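Side-chain contact in putative lipoprotein GNA1162 (Neisseria meningitidis, PDB 4HRV), which is a lipoprotein of unknown function, probably anchored in the cell envelope, of the GNA1162-like (DUF799) family in the TolB N-terminal clan: residues Leu17-Leu22 against Glu76-Ile81. The protein carries 3 engineered substitutions. Sequence-based numbering, arbitrary orientation.
Sequences LVVPPL and EKLHQI
The torsions of two leucines bring Leu17 and Leu78 together, with Val19 completing the group. Leu17 has CG anti to its own nitrogen (chi1 178°), and its second torsion, 64° to CD1, leaves CD2 extended as the leading methyl. In Leu78 the CG lies anti to the carbonyl carbon instead (chi1 -62°), and the chain then runs on extended to CD1, the methyl that reaches furthest toward segment 17-22. Val19 offers its CG1 methyl to the helix.

The result illustrates how one helix residue can serve two residues of segment 17-22. Leu17 CD2 settles against the base and the end of the leucine together, 4.0 Å from Leu78 CB and 4.0 Å from Leu78 CD1. Val19 CG1 meets the same Leu78 CD1, also at 4.0 Å, so a single methyl lies against both neighbours. Each of the two side chains crosses the leucine at about a right angle. All three are ordinary van der Waals separations, and the interface is small, 98 Å² over both sides.

Leu17 and Val19, two residues apart, both direct their CB toward the helix, while Val18 between them packs on Leu88 of strand 86-99. Phe59 of helix 52-61 touches both Val19 and Leu78, and Val55 of that helix lies against Leu17, so the three aliphatic groups belong to a larger buried apolar cluster. This is helix-on-sheet packing of an alpha/beta fold: the short helix 75-82 is joined through one leucine to strand 15-23 of the mixed sheet, shortly before the chain enters the neighbouring parallel strand 86-99.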
ATOM      1  N   LEU B  17      -9.015 -15.665  11.904  1.00 32.70           N
ATOM      2  CA  LEU B  17      -9.676 -14.720  12.792  1.00 33.32           C
ATOM      3  C   LEU B  17      -8.912 -13.395  12.794  1.00 33.13           C
ATOM      4  O   LEU B  17      -7.740 -13.333  13.177  1.00 29.74           O
ATOM      5  CB  LEU B  17      -9.736 -15.285  14.222  1.00 32.75           C
ATOM      6  CG  LEU B  17     -10.371 -14.387  15.287  1.00 35.64           C
ATOM      7  CD1 LEU B  17     -11.835 -14.160  14.968  1.00 37.21           C
ATOM      8  CD2 LEU B  17     -10.218 -14.981  16.701  1.00 32.52           C
ATOM      9  N   VAL B  18      -9.569 -12.336  12.339  1.00 28.69           N
ATOM     10  CA  VAL B  18      -9.011 -11.005  12.490  1.00 26.41           C
ATOM     11  C   VAL B  18      -9.619 -10.352  13.713  1.00 28.70           C
ATOM     12  O   VAL B  18     -10.832 -10.127  13.784  1.00 28.21           O
ATOM     13  CB  VAL B  18      -9.232 -10.128  11.243  1.00 26.43           C
ATOM     14  CG1 VAL B  18      -8.396  -8.857  11.360  1.00 25.82           C
ATOM     15  CG2 VAL B  18      -8.857 -10.921   9.982  1.00 26.59           C
ATOM     16  N   VAL B  19      -8.775 -10.073  14.700  1.00 32.16           N
ATOM     17  CA  VAL B  19      -9.255  -9.437  15.914  1.00 30.88           C
ATOM     18  C   VAL B  19      -9.224  -7.924  15.717  1.00 30.22           C
ATOM     19  O   VAL B  19      -8.497  -7.425  14.862  1.00 30.04           O
ATOM     20  CB  VAL B  19      -8.426  -9.823  17.156  1.00 29.80           C
ATOM     21  CG1 VAL B  19      -8.569 -11.329  17.465  1.00 27.86           C
ATOM     22  CG2 VAL B  19      -6.989  -9.417  16.981  1.00 26.97           C
ATOM     23  N   PRO B  20     -10.041  -7.195  16.488  1.00 33.38           N
ATOM     24  CA  PRO B  20     -10.033  -5.731  16.424  1.00 35.37           C
ATOM     25  C   PRO B  20      -8.611  -5.209  16.518  1.00 35.38           C
ATOM     26  O   PRO B  20      -7.881  -5.573  17.440  1.00 32.70           O
ATOM     27  CB  PRO B  20     -10.831  -5.327  17.661  1.00 38.66           C
ATOM     28  CG  PRO B  20     -11.794  -6.438  17.852  1.00 36.32           C
ATOM     29  CD  PRO B  20     -11.081  -7.704  17.396  1.00 33.84           C
ATOM     30  N   PRO B  21      -8.204  -4.367  15.560  1.00 31.05           N
ATOM     31  CA  PRO B  21      -6.821  -3.892  15.575  1.00 33.67           C
ATOM     32  C   PRO B  21      -6.508  -2.995  16.764  1.00 30.64           C
ATOM     33  O   PRO B  21      -7.377  -2.272  17.246  1.00 35.76           O
ATOM     34  CB  PRO B  21      -6.704  -3.115  14.250  1.00 38.93           C
ATOM     35  CG  PRO B  21      -7.740  -3.759  13.358  1.00 41.19           C
ATOM     36  CD  PRO B  21      -8.892  -4.025  14.302  1.00 37.41           C
ATOM     37  N   LEU B  22      -5.272  -3.070  17.240  1.00 30.15           N
ATOM     38  CA  LEU B  22      -4.795  -2.218  18.314  1.00 35.13           C
ATOM     39  C   LEU B  22      -4.492  -0.843  17.747  1.00 35.76           C
ATOM     40  O   LEU B  22      -3.923  -0.715  16.658  1.00 36.86           O
ATOM     41  CB  LEU B  22      -3.503  -2.778  18.896  1.00 39.45           C
ATOM     42  CG  LEU B  22      -3.489  -3.454  20.257  1.00 48.73           C
ATOM     43  CD1 LEU B  22      -2.040  -3.544  20.717  1.00 50.43           C
ATOM     44  CD2 LEU B  22      -4.359  -2.691  21.267  1.00 47.25           C
ATOM     45  N   GLU B  76      -4.742 -19.838  21.795  1.00 34.70           N
ATOM     46  CA  GLU B  76      -5.404 -21.121  21.996  1.00 37.32           C
ATOM     47  C   GLU B  76      -6.816 -20.930  22.562  1.00 37.23           C
ATOM     48  O   GLU B  76      -7.717 -21.704  22.276  1.00 36.25           O
ATOM     49  CB  GLU B  76      -4.571 -22.011  22.928  1.00 45.09           C
ATOM     50  CG  GLU B  76      -3.142 -22.274  22.452  1.00 48.76           C
ATOM     51  CD  GLU B  76      -2.194 -21.093  22.662  1.00 56.83           C
ATOM     52  OE1 GLU B  76      -2.610 -20.054  23.218  1.00 56.80           O
ATOM     53  OE2 GLU B  76      -1.014 -21.209  22.263  1.00 61.68           O
ATOM     54  N   LYS B  77      -6.997 -19.893  23.367  1.00 39.47           N
ATOM     55  CA  LYS B  77      -8.312 -19.556  23.898  1.00 39.71           C
ATOM     56  C   LYS B  77      -9.222 -19.075  22.766  1.00 38.05           C
ATOM     57  O   LYS B  77     -10.396 -19.459  22.688  1.00 40.02           O
ATOM     58  CB  LYS B  77      -8.196 -18.463  24.956  1.00 42.06           C
ATOM     59  CG  LYS B  77      -7.452 -18.880  26.227  1.00 50.63           C
ATOM     60  CD  LYS B  77      -8.175 -20.011  26.944  1.00 56.67           C
ATOM     61  CE  LYS B  77      -7.842 -20.013  28.426  1.00 62.37           C
ATOM     62  NZ  LYS B  77      -6.374 -19.917  28.653  1.00 65.79           N
ATOM     63  N   LEU B  78      -8.681 -18.221  21.896  1.00 31.36           N
ATOM     64  CA  LEU B  78      -9.438 -17.777  20.730  1.00 34.14           C
ATOM     65  C   LEU B  78      -9.907 -18.960  19.908  1.00 33.87           C
ATOM     66  O   LEU B  78     -11.067 -19.019  19.498  1.00 36.53           O
ATOM     67  CB  LEU B  78      -8.621 -16.812  19.868  1.00 32.14           C
ATOM     68  CG  LEU B  78      -8.219 -15.524  20.579  1.00 34.71           C
ATOM     69  CD1 LEU B  78      -7.505 -14.595  19.594  1.00 32.86           C
ATOM     70  CD2 LEU B  78      -9.451 -14.863  21.158  1.00 36.38           C
ATOM     71  N   HIS B  79      -9.015 -19.931  19.705  1.00 33.92           N
ATOM     72  CA  HIS B  79      -9.373 -21.133  18.950  1.00 33.35           C
ATOM     73  C   HIS B  79     -10.501 -21.921  19.623  1.00 36.54           C
ATOM     74  O   HIS B  79     -11.347 -22.485  18.935  1.00 38.61           O
ATOM     75  CB  HIS B  79      -8.159 -22.050  18.742  1.00 32.12           C
ATOM     76  CG  HIS B  79      -8.498 -23.356  18.095  1.00 34.26           C
ATOM     77  ND1 HIS B  79      -8.709 -23.482  16.742  1.00 37.53           N
ATOM     78  CD2 HIS B  79      -8.678 -24.592  18.621  1.00 39.06           C
ATOM     79  CE1 HIS B  79      -8.995 -24.740  16.456  1.00 39.50           C
ATOM     80  NE2 HIS B  79      -8.982 -25.434  17.580  1.00 40.11           N
ATOM     81  N   GLN B  80     -10.497 -21.968  20.957  1.00 40.36           N
ATOM     82  CA  GLN B  80     -11.570 -22.615  21.709  1.00 44.20           C
ATOM     83  C   GLN B  80     -12.918 -21.964  21.406  1.00 47.08           C
ATOM     84  O   GLN B  80     -13.956 -22.625  21.432  1.00 49.30           O
ATOM     85  CB  GLN B  80     -11.319 -22.566  23.226  1.00 47.88           C
ATOM     86  CG  GLN B  80     -10.213 -23.476  23.752  1.00 53.14           C
ATOM     87  CD  GLN B  80     -10.089 -23.431  25.281  1.00 59.20           C
ATOM     88  OE1 GLN B  80      -9.019 -23.147  25.826  1.00 61.64           O
ATOM     89  NE2 GLN B  80     -11.188 -23.716  25.972  1.00 60.21           N
ATOM     90  N   ILE B  81     -12.911 -20.663  21.133  1.00 41.86           N
ATOM     91  CA  ILE B  81     -14.161 -19.959  20.875  1.00 41.17           C
ATOM     92  C   ILE B  81     -14.606 -20.058  19.426  1.00 37.61           C
ATOM     93  O   ILE B  81     -15.753 -20.399  19.141  1.00 39.47           O
ATOM     94  CB  ILE B  81     -14.065 -18.476  21.247  1.00 43.59           C
ATOM     95  CG1 ILE B  81     -13.909 -18.327  22.761  1.00 44.51           C
ATOM     96  CG2 ILE B  81     -15.293 -17.722  20.709  1.00 40.01           C
ATOM     97  CD1 ILE B  81     -13.446 -16.943  23.209  1.00 44.69           C
TER